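Local coordinates for protein glycoside Hydrolase (Bacteroides uniformis, PDB 5TA0) that probably hydrolyses agarose chains as a family 86 glycoside hydrolase, the model being an engineered variant with a neoagarooctaose bound, at residues Ala63-Leu69 with Glu404-Ser408; Arg75-Val79 with Tyr414-Lys418; Ser298-Thr303 with Arg599-Val605; Gly567-Ser573 with Phe625-His631. One frame throughout, in Å; residues are numbered along the deposited sequence.

Contact 1: residues Ala63-Leu69 with Glu404-Ser408; sequences ANKIADL and EYVYS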
# COMPACT_ATOMS: atom_id res chain seq x y z
N ALA A 63 -13.71 28.08 -1.98
CA ALA A 63 -14.35 27.59 -3.20
C ALA A 63 -15.05 26.25 -3.04
O ALA A 63 -15.32 25.61 -4.05
CB ALA A 63 -13.35 27.54 -4.34
N ASN A 64 -15.39 25.86 -1.82
CA ASN A 64 -16.06 24.59 -1.55
C ASN A 64 -17.52 24.79 -1.15
O ASN A 64 -17.85 25.72 -0.41
CB ASN A 64 -15.33 23.84 -0.43
CG ASN A 64 -13.85 23.66 -0.72
OD1 ASN A 64 -13.46 23.39 -1.84
ND2 ASN A 64 -13.01 23.84 0.30
N LYS A 65 -18.40 23.91 -1.64
CA LYS A 65 -19.82 23.96 -1.26
C LYS A 65 -19.99 23.83 0.26
O LYS A 65 -20.79 24.56 0.86
CB LYS A 65 -20.60 22.86 -1.95
CG LYS A 65 -22.11 22.96 -1.77
CD LYS A 65 -22.88 22.39 -2.96
CE LYS A 65 -22.61 23.12 -4.28
NZ LYS A 65 -22.49 24.61 -4.18
N ILE A 66 -19.25 22.90 0.86
CA ILE A 66 -19.27 22.69 2.32
C ILE A 66 -18.35 23.71 3.00
O ILE A 66 -17.15 23.82 2.70
CB ILE A 66 -18.87 21.23 2.67
CG1 ILE A 66 -19.86 20.23 2.06
CG2 ILE A 66 -18.82 21.05 4.18
CD1 ILE A 66 -19.48 18.79 2.26
N ALA A 67 -18.93 24.49 3.92
CA ALA A 67 -18.23 25.60 4.54
C ALA A 67 -17.10 25.12 5.45
O ALA A 67 -16.00 25.65 5.39
CB ALA A 67 -19.19 26.46 5.35
N ASP A 68 -17.40 24.11 6.27
CA ASP A 68 -16.38 23.49 7.13
C ASP A 68 -16.10 22.08 6.60
O ASP A 68 -16.62 21.08 7.10
CB ASP A 68 -16.79 23.48 8.61
CG ASP A 68 -15.63 23.09 9.52
OD1 ASP A 68 -14.60 22.59 9.03
OD2 ASP A 68 -15.75 23.28 10.76
N LEU A 69 -15.24 22.04 5.59
CA LEU A 69 -14.94 20.80 4.91
C LEU A 69 -14.07 19.85 5.76
O LEU A 69 -14.24 18.64 5.70
CB LEU A 69 -14.30 21.06 3.56
CG LEU A 69 -14.07 19.83 2.69
CD1 LEU A 69 -15.38 19.16 2.27
CD2 LEU A 69 -13.28 20.23 1.46
N GLU A 404 -18.45 25.75 -7.67
CA GLU A 404 -17.83 25.39 -6.40
C GLU A 404 -17.49 23.92 -6.37
O GLU A 404 -18.09 23.10 -7.07
CB GLU A 404 -18.78 25.70 -5.25
CG GLU A 404 -19.13 27.17 -5.12
CD GLU A 404 -19.57 27.54 -3.73
OE1 GLU A 404 -20.61 26.98 -3.28
OE2 GLU A 404 -18.87 28.36 -3.10
N TYR A 405 -16.55 23.57 -5.50
CA TYR A 405 -16.15 22.18 -5.36
C TYR A 405 -17.13 21.36 -4.52
O TYR A 405 -17.62 21.81 -3.48
CB TYR A 405 -14.76 22.12 -4.71
CG TYR A 405 -13.62 22.40 -5.64
CD1 TYR A 405 -13.09 23.67 -5.78
CD2 TYR A 405 -13.04 21.38 -6.37
CE1 TYR A 405 -12.01 23.91 -6.62
CE2 TYR A 405 -11.97 21.60 -7.20
CZ TYR A 405 -11.44 22.86 -7.32
OH TYR A 405 -10.37 23.09 -8.13
N VAL A 406 -17.35 20.14 -4.98
CA VAL A 406 -18.16 19.14 -4.31
C VAL A 406 -17.34 17.83 -4.30
O VAL A 406 -16.35 17.70 -5.01
CB VAL A 406 -19.49 18.90 -5.04
CG1 VAL A 406 -20.31 20.18 -5.03
CG2 VAL A 406 -19.30 18.40 -6.47
N TYR A 407 -17.77 16.84 -3.53
CA TYR A 407 -17.03 15.56 -3.52
C TYR A 407 -17.06 14.91 -4.88
O TYR A 407 -18.09 14.90 -5.57
CB TYR A 407 -17.60 14.59 -2.50
CG TYR A 407 -17.31 14.93 -1.06
CD1 TYR A 407 -16.01 15.12 -0.61
CD2 TYR A 407 -18.34 15.00 -0.13
CE1 TYR A 407 -15.74 15.41 0.71
CE2 TYR A 407 -18.08 15.30 1.21
CZ TYR A 407 -16.77 15.50 1.63
OH TYR A 407 -16.48 15.79 2.95
N SER A 408 -15.92 14.36 -5.29
CA SER A 408 -15.85 13.41 -6.38
C SER A 408 -16.45 12.09 -5.92
O SER A 408 -16.88 11.96 -4.76
CB SER A 408 -14.42 13.20 -6.82
OG SER A 408 -13.73 12.39 -5.86
O HOH W 1 -17.51 21.04 -0.71
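The carbonyl oxygen of Y405 is held from two sources: K65 N donates to Y405 O at 2.9 Å, almost straight at 176°, and a water adds a second hydrogen bond. That same water accepts from I66 N, so the turn of the loop is tied to the strand at two successive amides. One step back, Y405 N returns the favour to A63 O at 2.8 Å. The two bonds make a single beta bridge between N64 and Y405, with both donors lying in the carbonyl planes they address.

Side chains gather round this bridge. K65 has its CG anti to the backbone N (chi1 -172°) and runs beside V406, K65 CE lying 3.8 Å from V406 CG1. Bends further along bring K65 NZ to E404 OE1 at 3.2 Å, a salt bridge whose hydrogen bond is weak. N64 OD1 approaches Y405 CB at 3.4 Å, although its hydrogen bond comes from K374; Y405 OH is bonded to E376. Further along, I66 CD1 and L69 CD1 both reach the Y407 ring, the I66 and Y407 side chains crossing at about a right angle.

Beyond the bridge the loop leads into helix 69-76, to which Y407 OH is bonded through D72, while V406 pairs with R393 of strand 392-394.

Contact 2: residues Arg75-Val79 with Tyr414-Lys418; sequences RKYDV and YQLWK. With EDO (1,2-ethanediol), chain O.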
# COMPACT_ATOMS: atom_id res chain seq x y z
N ARG A 75 -13.31 14.86 10.35
CA ARG A 75 -13.96 14.49 11.62
C ARG A 75 -15.12 13.53 11.42
O ARG A 75 -15.14 12.45 12.01
CB ARG A 75 -14.37 15.75 12.40
CG ARG A 75 -14.85 15.45 13.82
CD ARG A 75 -16.31 15.05 13.98
NE ARG A 75 -17.27 15.90 13.27
CZ ARG A 75 -18.54 15.55 12.97
NH1 ARG A 75 -19.32 16.39 12.31
NH2 ARG A 75 -19.02 14.36 13.32
N LYS A 76 -16.09 13.90 10.59
CA LYS A 76 -17.30 13.07 10.45
C LYS A 76 -17.00 11.67 9.89
O LYS A 76 -17.54 10.68 10.38
CB LYS A 76 -18.36 13.76 9.58
CG LYS A 76 -19.60 12.91 9.40
CD LYS A 76 -20.73 13.65 8.71
CE LYS A 76 -20.64 13.56 7.21
NZ LYS A 76 -21.79 14.26 6.57
N TYR A 77 -16.12 11.58 8.90
CA TYR A 77 -15.78 10.26 8.34
C TYR A 77 -14.60 9.58 9.05
O TYR A 77 -14.35 8.40 8.81
CB TYR A 77 -15.56 10.35 6.84
CG TYR A 77 -16.83 10.63 6.07
CD1 TYR A 77 -17.86 9.68 6.01
CD2 TYR A 77 -17.01 11.83 5.40
CE1 TYR A 77 -19.03 9.95 5.31
CE2 TYR A 77 -18.17 12.09 4.68
CZ TYR A 77 -19.16 11.15 4.64
OH TYR A 77 -20.33 11.41 3.93
N ASP A 78 -13.91 10.31 9.94
CA ASP A 78 -12.74 9.79 10.69
C ASP A 78 -11.66 9.31 9.73
O ASP A 78 -11.31 8.12 9.65
CB ASP A 78 -13.13 8.70 11.68
CG ASP A 78 -12.05 8.40 12.69
OD1 ASP A 78 -11.54 9.35 13.28
OD2 ASP A 78 -11.74 7.24 12.93
N VAL A 79 -11.12 10.29 9.02
CA VAL A 79 -10.15 10.07 7.95
C VAL A 79 -8.84 10.74 8.31
O VAL A 79 -8.85 11.88 8.76
CB VAL A 79 -10.67 10.61 6.60
CG1 VAL A 79 -9.64 10.38 5.49
CG2 VAL A 79 -12.00 9.96 6.24
N TYR A 414 -14.60 6.40 1.60
CA TYR A 414 -14.64 6.77 3.02
C TYR A 414 -16.02 6.56 3.62
O TYR A 414 -16.14 6.26 4.80
CB TYR A 414 -14.08 8.20 3.21
CG TYR A 414 -12.68 8.27 2.66
CD1 TYR A 414 -12.43 8.69 1.35
CD2 TYR A 414 -11.60 7.80 3.40
CE1 TYR A 414 -11.14 8.68 0.83
CE2 TYR A 414 -10.31 7.78 2.90
CZ TYR A 414 -10.07 8.22 1.60
OH TYR A 414 -8.82 8.16 1.03
N GLN A 415 -17.07 6.66 2.80
CA GLN A 415 -18.41 6.31 3.21
C GLN A 415 -18.53 4.81 3.45
O GLN A 415 -19.10 4.36 4.45
CB GLN A 415 -19.44 6.80 2.17
CG GLN A 415 -19.54 8.31 2.15
CD GLN A 415 -20.25 8.89 0.95
OE1 GLN A 415 -20.30 8.30 -0.13
NE2 GLN A 415 -20.77 10.09 1.14
N LEU A 416 -17.93 4.02 2.58
CA LEU A 416 -17.97 2.57 2.70
C LEU A 416 -17.29 2.10 3.99
O LEU A 416 -17.81 1.21 4.67
CB LEU A 416 -17.32 1.92 1.49
CG LEU A 416 -17.17 0.40 1.44
CD1 LEU A 416 -18.52 -0.28 1.39
CD2 LEU A 416 -16.32 0.00 0.25
N TRP A 417 -16.13 2.69 4.29
CA TRP A 417 -15.32 2.27 5.44
C TRP A 417 -15.63 3.04 6.71
O TRP A 417 -14.95 2.89 7.72
CB TRP A 417 -13.81 2.38 5.07
CG TRP A 417 -13.38 1.28 4.14
CD1 TRP A 417 -13.45 1.29 2.75
CD2 TRP A 417 -12.85 -0.00 4.50
NE1 TRP A 417 -13.01 0.10 2.26
CE2 TRP A 417 -12.64 -0.71 3.30
CE3 TRP A 417 -12.53 -0.62 5.71
CZ2 TRP A 417 -12.10 -2.01 3.29
CZ3 TRP A 417 -11.99 -1.89 5.69
CH2 TRP A 417 -11.79 -2.57 4.51
N LYS A 418 -16.66 3.89 6.70
CA LYS A 418 -17.04 4.67 7.89
C LYS A 418 -17.29 3.72 9.08
O LYS A 418 -17.86 2.65 8.92
CB LYS A 418 -18.28 5.53 7.60
CG LYS A 418 -18.58 6.59 8.63
CD LYS A 418 -19.86 7.32 8.31
CE LYS A 418 -20.09 8.53 9.19
NZ LYS A 418 -20.34 8.17 10.62
C1 EDO O . -9.70 7.02 -2.20
O1 EDO O . -9.36 6.17 -1.15
C2 EDO O . -10.20 6.09 -3.28
O2 EDO O . -9.05 5.80 -4.07
O HOH W 2 -17.54 8.22 11.73
O HOH W 3 -20.02 10.68 12.04
O HOH W 4 -14.18 6.41 6.78
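Y77 does most of the work here, its ring lying against Q415 and K418. With CG anti to the carbonyl carbon (chi1 -70°), the phenol runs out over the end of the other helix, and Y77 OH accepts from Q415 NE2 at 3.1 Å. That bond is nearly straight, 174°, and the hydroxyl lies in the amide plane, although ring and amide planes are turned 65° apart. Lower down the same glutamine, Q415 CG packs 3.6 Å from Y77 CE1.

K418 crosses the Y77 side chain at about a right angle, K418 CD lying 3.9 Å from Y77 CD1. Its chain stays extended until the last bond, where it bends, and two waters each link K418 NZ to K76 O. A third water donates to both Y77 O and Y414 O, bridging the two backbones. With the phenol of Y77 cut back to an alanine here, Q415 NE2 would probably lose this acceptor and a gap would open beside the K418 methylenes.

Y414 packs on V79: both methyls of V79 meet the CD2-CE2 part of its ring obliquely, V79 CG2 coming to 3.6 Å from Y414 CD2, while Y414 OH is bonded to N50 O and to an ethanediol.

Helix 69-76 closes here in a Schellman motif at D78 and faces the end of helix 411-416; F51 of strand 50-51 touches both V79 and Y414.

Contact 3: residues Ser298-Thr303 with Arg599-Val605; sequences SNMEAT and RASFFGV. With EDO (1,2-ethanediol), chain U.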
# COMPACT_ATOMS: atom_id res chain seq x y z
N SER A 298 -2.84 -12.08 -6.99
CA SER A 298 -1.62 -12.81 -6.71
C SER A 298 -0.32 -12.08 -7.06
O SER A 298 0.74 -12.40 -6.50
CB SER A 298 -1.61 -14.19 -7.39
OG SER A 298 -1.32 -14.11 -8.80
N ASN A 299 -0.38 -11.16 -8.03
CA ASN A 299 0.84 -10.44 -8.45
C ASN A 299 1.46 -9.62 -7.30
O ASN A 299 2.63 -9.80 -6.98
CB ASN A 299 0.52 -9.59 -9.68
CG ASN A 299 1.69 -8.76 -10.17
OD1 ASN A 299 1.72 -7.54 -9.99
ND2 ASN A 299 2.69 -9.41 -10.74
N MET A 300 0.69 -8.75 -6.66
CA MET A 300 1.25 -7.97 -5.55
C MET A 300 1.64 -8.84 -4.36
O MET A 300 2.58 -8.50 -3.63
CB MET A 300 0.31 -6.83 -5.13
CG MET A 300 -0.98 -7.24 -4.49
SD MET A 300 -2.14 -5.89 -4.24
CE MET A 300 -1.47 -5.09 -2.79
N GLU A 301 0.99 -9.98 -4.21
CA GLU A 301 1.42 -10.92 -3.18
C GLU A 301 2.87 -11.41 -3.44
O GLU A 301 3.67 -11.56 -2.52
CB GLU A 301 0.47 -12.13 -3.12
CG GLU A 301 -0.93 -11.82 -2.62
CD GLU A 301 -0.97 -11.32 -1.19
OE1 GLU A 301 -0.29 -11.91 -0.33
OE2 GLU A 301 -1.64 -10.31 -0.95
N ALA A 302 3.18 -11.64 -4.71
CA ALA A 302 4.52 -12.07 -5.11
C ALA A 302 5.55 -10.96 -4.90
O ALA A 302 6.64 -11.22 -4.41
CB ALA A 302 4.52 -12.55 -6.55
N THR A 303 5.18 -9.74 -5.28
CA THR A 303 6.07 -8.59 -5.07
C THR A 303 6.44 -8.46 -3.60
O THR A 303 7.61 -8.39 -3.23
CB THR A 303 5.37 -7.31 -5.55
OG1 THR A 303 4.93 -7.50 -6.91
CG2 THR A 303 6.27 -6.11 -5.45
N ARG A 599 -0.59 -9.25 -19.24
CA ARG A 599 0.78 -9.13 -18.80
C ARG A 599 1.68 -9.99 -19.67
O ARG A 599 1.24 -11.01 -20.21
CB ARG A 599 0.92 -9.52 -17.33
CG ARG A 599 0.22 -8.54 -16.36
CD ARG A 599 0.23 -8.97 -14.89
NE ARG A 599 1.39 -9.77 -14.65
CZ ARG A 599 2.64 -9.34 -14.53
NH1 ARG A 599 2.97 -8.07 -14.52
NH2 ARG A 599 3.57 -10.24 -14.47
N ALA A 600 2.92 -9.58 -19.79
CA ALA A 600 3.87 -10.27 -20.66
C ALA A 600 4.22 -11.67 -20.18
O ALA A 600 4.65 -12.51 -20.97
CB ALA A 600 5.14 -9.44 -20.83
N SER A 601 4.08 -11.93 -18.88
CA SER A 601 4.30 -13.24 -18.28
C SER A 601 3.47 -13.27 -17.00
O SER A 601 2.93 -12.23 -16.58
CB SER A 601 5.77 -13.44 -17.94
OG SER A 601 6.18 -12.56 -16.88
N PHE A 602 3.40 -14.45 -16.40
CA PHE A 602 2.74 -14.63 -15.11
C PHE A 602 3.75 -14.44 -13.99
O PHE A 602 4.79 -15.05 -13.98
CB PHE A 602 2.16 -16.05 -14.98
CG PHE A 602 1.44 -16.26 -13.67
CD1 PHE A 602 2.09 -16.75 -12.53
CD2 PHE A 602 0.11 -15.91 -13.57
CE1 PHE A 602 1.40 -16.89 -11.35
CE2 PHE A 602 -0.58 -16.03 -12.38
CZ PHE A 602 0.06 -16.53 -11.28
N PHE A 603 3.42 -13.57 -13.04
CA PHE A 603 4.17 -13.47 -11.77
C PHE A 603 3.15 -13.34 -10.65
O PHE A 603 2.39 -12.37 -10.60
CB PHE A 603 5.14 -12.27 -11.77
CG PHE A 603 5.97 -12.14 -10.52
CD1 PHE A 603 6.60 -13.23 -9.93
CD2 PHE A 603 6.17 -10.89 -9.93
CE1 PHE A 603 7.38 -13.08 -8.81
CE2 PHE A 603 6.96 -10.74 -8.80
CZ PHE A 603 7.57 -11.83 -8.24
N GLY A 604 3.08 -14.36 -9.80
CA GLY A 604 2.08 -14.37 -8.73
C GLY A 604 2.34 -15.45 -7.73
O GLY A 604 3.05 -16.43 -8.01
N VAL A 605 1.75 -15.28 -6.54
CA VAL A 605 1.77 -16.33 -5.51
C VAL A 605 0.56 -17.24 -5.65
O VAL A 605 -0.59 -16.78 -5.61
CB VAL A 605 1.84 -15.71 -4.11
CG1 VAL A 605 1.59 -16.75 -3.02
CG2 VAL A 605 3.17 -15.03 -3.91
C1 EDO U . 0.62 -5.52 -13.22
O1 EDO U . 1.68 -6.18 -12.56
C2 EDO U . 1.15 -4.28 -13.90
O2 EDO U . 0.31 -3.24 -13.47
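N299 reaches from its helix to the strand residue F603. N299 CB lies 3.5 Å from F603 O. With CG anti to the backbone N (chi1 178°), the amide is carried across to the strand, N299 CG lying near both F603 O and an ethanediol hydroxyl. N299 ND2 donates to F603 O at 3.0 Å, with the oxygen close to the amide plane. The same nitrogen sits over the centre of the R599 guanidinium, N299 ND2 being 3.8 Å from R599 CZ and the two planes 32° apart. On the other branch, OD1 accepts from the ethanediol hydroxyl.

This is where a helix of the alpha/beta barrel lies across strand 602-609, an outermost strand of a five-stranded mixed sheet built mainly from the C-terminal part of the chain. The short axes pass 5.2 Å apart at 76°. So close an approach rests on G604, where a CB would collide with S298 OG.

One helix turn on, A302 CB sits over a face of the F603 ring, a CH-pi contact 3.6 Å from the centroid. V605 CG2 presses tightly on A302 CA at 3.5 Å. V605 N donates to S298 O at 3.1 Å from above the carbonyl plane, while the helical A302 N comes in from the opposite face. The polar end of E301 turns away to R563 and R360, and R599 NE is held by Q596.

Contact 4: residues Gly567-Ser573 with Phe625-His631; sequences GRNHGLS and FPDNGGH. With EDO (1,2-ethanediol), chain P.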
# COMPACT_ATOMS: atom_id res chain seq x y z
N GLY A 567 7.25 -17.09 -11.31
CA GLY A 567 7.38 -16.16 -12.43
C GLY A 567 7.71 -16.95 -13.68
O GLY A 567 8.85 -17.41 -13.80
N ARG A 568 6.73 -17.13 -14.56
CA ARG A 568 6.92 -17.96 -15.77
C ARG A 568 6.20 -17.31 -16.92
O ARG A 568 5.12 -16.76 -16.76
CB ARG A 568 6.38 -19.38 -15.60
CG ARG A 568 6.80 -20.07 -14.31
CD ARG A 568 6.57 -21.57 -14.40
NE ARG A 568 7.60 -22.22 -15.19
CZ ARG A 568 7.55 -23.47 -15.65
NH1 ARG A 568 8.59 -23.94 -16.32
NH2 ARG A 568 6.47 -24.22 -15.46
N ASN A 569 6.79 -17.45 -18.10
CA ASN A 569 6.08 -17.10 -19.33
C ASN A 569 4.76 -17.84 -19.48
O ASN A 569 4.58 -18.94 -18.94
CB ASN A 569 6.98 -17.35 -20.56
CG ASN A 569 8.06 -16.30 -20.72
OD1 ASN A 569 7.92 -15.19 -20.23
ND2 ASN A 569 9.14 -16.64 -21.42
N HIS A 570 3.82 -17.21 -20.16
CA HIS A 570 2.53 -17.82 -20.44
C HIS A 570 2.71 -19.10 -21.25
O HIS A 570 3.63 -19.20 -22.05
CB HIS A 570 1.61 -16.86 -21.18
CG HIS A 570 1.21 -15.68 -20.37
ND1 HIS A 570 0.57 -15.79 -19.15
CD2 HIS A 570 1.33 -14.35 -20.61
CE1 HIS A 570 0.31 -14.58 -18.68
NE2 HIS A 570 0.76 -13.70 -19.55
N GLY A 571 1.88 -20.09 -20.96
CA GLY A 571 2.01 -21.41 -21.59
C GLY A 571 2.77 -22.43 -20.75
O GLY A 571 2.72 -23.63 -21.02
N LEU A 572 3.48 -21.96 -19.74
CA LEU A 572 4.23 -22.83 -18.87
C LEU A 572 3.40 -23.18 -17.64
O LEU A 572 2.61 -22.36 -17.15
CB LEU A 572 5.54 -22.18 -18.46
CG LEU A 572 6.52 -21.87 -19.60
CD1 LEU A 572 7.77 -21.16 -19.10
CD2 LEU A 572 6.91 -23.15 -20.35
N SER A 573 3.62 -24.39 -17.13
CA SER A 573 2.76 -24.95 -16.08
C SER A 573 2.84 -24.14 -14.77
O SER A 573 3.94 -23.74 -14.35
CB SER A 573 3.17 -26.40 -15.80
OG SER A 573 2.45 -26.94 -14.72
N PHE A 625 8.45 -29.34 -11.96
CA PHE A 625 7.67 -28.89 -13.09
C PHE A 625 7.92 -29.79 -14.29
O PHE A 625 9.02 -30.34 -14.41
CB PHE A 625 8.05 -27.45 -13.45
CG PHE A 625 7.66 -26.43 -12.40
CD1 PHE A 625 6.48 -25.70 -12.53
CD2 PHE A 625 8.48 -26.20 -11.30
CE1 PHE A 625 6.13 -24.75 -11.56
CE2 PHE A 625 8.12 -25.26 -10.33
CZ PHE A 625 6.95 -24.55 -10.47
N PRO A 626 6.92 -29.91 -15.19
CA PRO A 626 7.05 -30.75 -16.40
C PRO A 626 7.77 -30.06 -17.57
O PRO A 626 8.06 -30.71 -18.58
CB PRO A 626 5.60 -31.02 -16.77
CG PRO A 626 4.87 -29.78 -16.36
CD PRO A 626 5.54 -29.41 -15.05
N ASP A 627 8.07 -28.77 -17.43
CA ASP A 627 8.56 -27.95 -18.55
C ASP A 627 9.66 -26.99 -18.10
O ASP A 627 9.87 -26.79 -16.89
CB ASP A 627 7.40 -27.21 -19.21
CG ASP A 627 6.47 -26.51 -18.21
OD1 ASP A 627 6.75 -26.51 -16.98
OD2 ASP A 627 5.44 -25.99 -18.65
N ASN A 628 10.41 -26.47 -19.06
CA ASN A 628 11.56 -25.60 -18.80
C ASN A 628 11.17 -24.13 -18.76
O ASN A 628 10.31 -23.71 -19.53
CB ASN A 628 12.62 -25.76 -19.90
CG ASN A 628 13.28 -27.11 -19.89
OD1 ASN A 628 13.77 -27.57 -18.86
ND2 ASN A 628 13.31 -27.77 -21.05
N GLY A 629 11.82 -23.37 -17.88
CA GLY A 629 11.78 -21.91 -17.96
C GLY A 629 11.17 -21.26 -16.74
O GLY A 629 10.30 -21.82 -16.07
N GLY A 630 11.62 -20.05 -16.51
CA GLY A 630 11.11 -19.23 -15.42
C GLY A 630 11.74 -19.59 -14.08
O GLY A 630 12.72 -20.32 -14.00
N HIS A 631 11.14 -19.05 -13.03
CA HIS A 631 11.67 -19.19 -11.68
C HIS A 631 10.59 -19.43 -10.66
O HIS A 631 9.45 -18.99 -10.82
CB HIS A 631 12.38 -17.89 -11.25
CG HIS A 631 13.63 -17.58 -12.00
ND1 HIS A 631 13.62 -16.99 -13.25
CD2 HIS A 631 14.93 -17.73 -11.67
CE1 HIS A 631 14.86 -16.81 -13.66
NE2 HIS A 631 15.68 -17.26 -12.73
C1 EDO P . -1.74 -17.82 -16.51
O1 EDO P . -2.13 -17.04 -17.66
C2 EDO P . -0.74 -18.86 -16.98
O2 EDO P . 0.39 -18.21 -17.59
O HOH W 5 11.47 -16.07 -14.78
O HOH W 6 4.73 -26.02 -21.32
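R568 NH2 forms a salt bridge with D627 OD1 at 2.8 Å, from above the carboxylate plane, and also donates within its own segment to S573 O. On the other flank R568 NE and NH1 both hold one acceptor, G629 O, NH1 on a lone pair at 2.7 Å and NE at 2.9 Å. The bend at chi3 (78°) turns the guanidinium edge to these oxygens.

D627 uses both its oxygens on segment 567-573: D627 OD2 takes S573 N on its syn lone pair at 2.9 Å, and a water joins it to G571 O.

Between the backbones, G567 and H631 form an antiparallel hydrogen-bonded pair, G567 N to H631 O and H631 N to G567 O, both 2.9 Å. At G630, a CB would run into G567 O.

The apolar part flanks the guanidinium: L572 CB covers one face, and F625 comes over the opposite face by its CG, the planes 61° apart. A leucine replacing R568 would probably leave the D627 carboxylate without its charge mate and G629 O without two donors.

The buried guanidinium is thus supplied with acceptors along its edge, and the charge of D627 probably offsets its own. The salt bridge fixes the side of the type II turn N569-L572 to the loop ahead of strand 631-642.

From the N terminus, contact 1 opens in the loop before helix 69-76 and contact 2 at that helix's far end. Both close some 335 residues later, at strand 405-407 and then helix 411-416, so the two cross and together bring the end of the barrel region back to its beginning. Contact 3 opens inside both loops, on helix 298-315, and closes only at strand 602-609, crossing them and tying the barrel to the C-terminal sheet. Contact 4 starts after contacts 1 and 2 are shut, crosses contact 3, and joins two parts of the C-terminal beta region. Contacts 3 and 4 touch directly, F602 O to R568 N between neighbouring strands, and R599 O to H570 NE2 between the loops beside them.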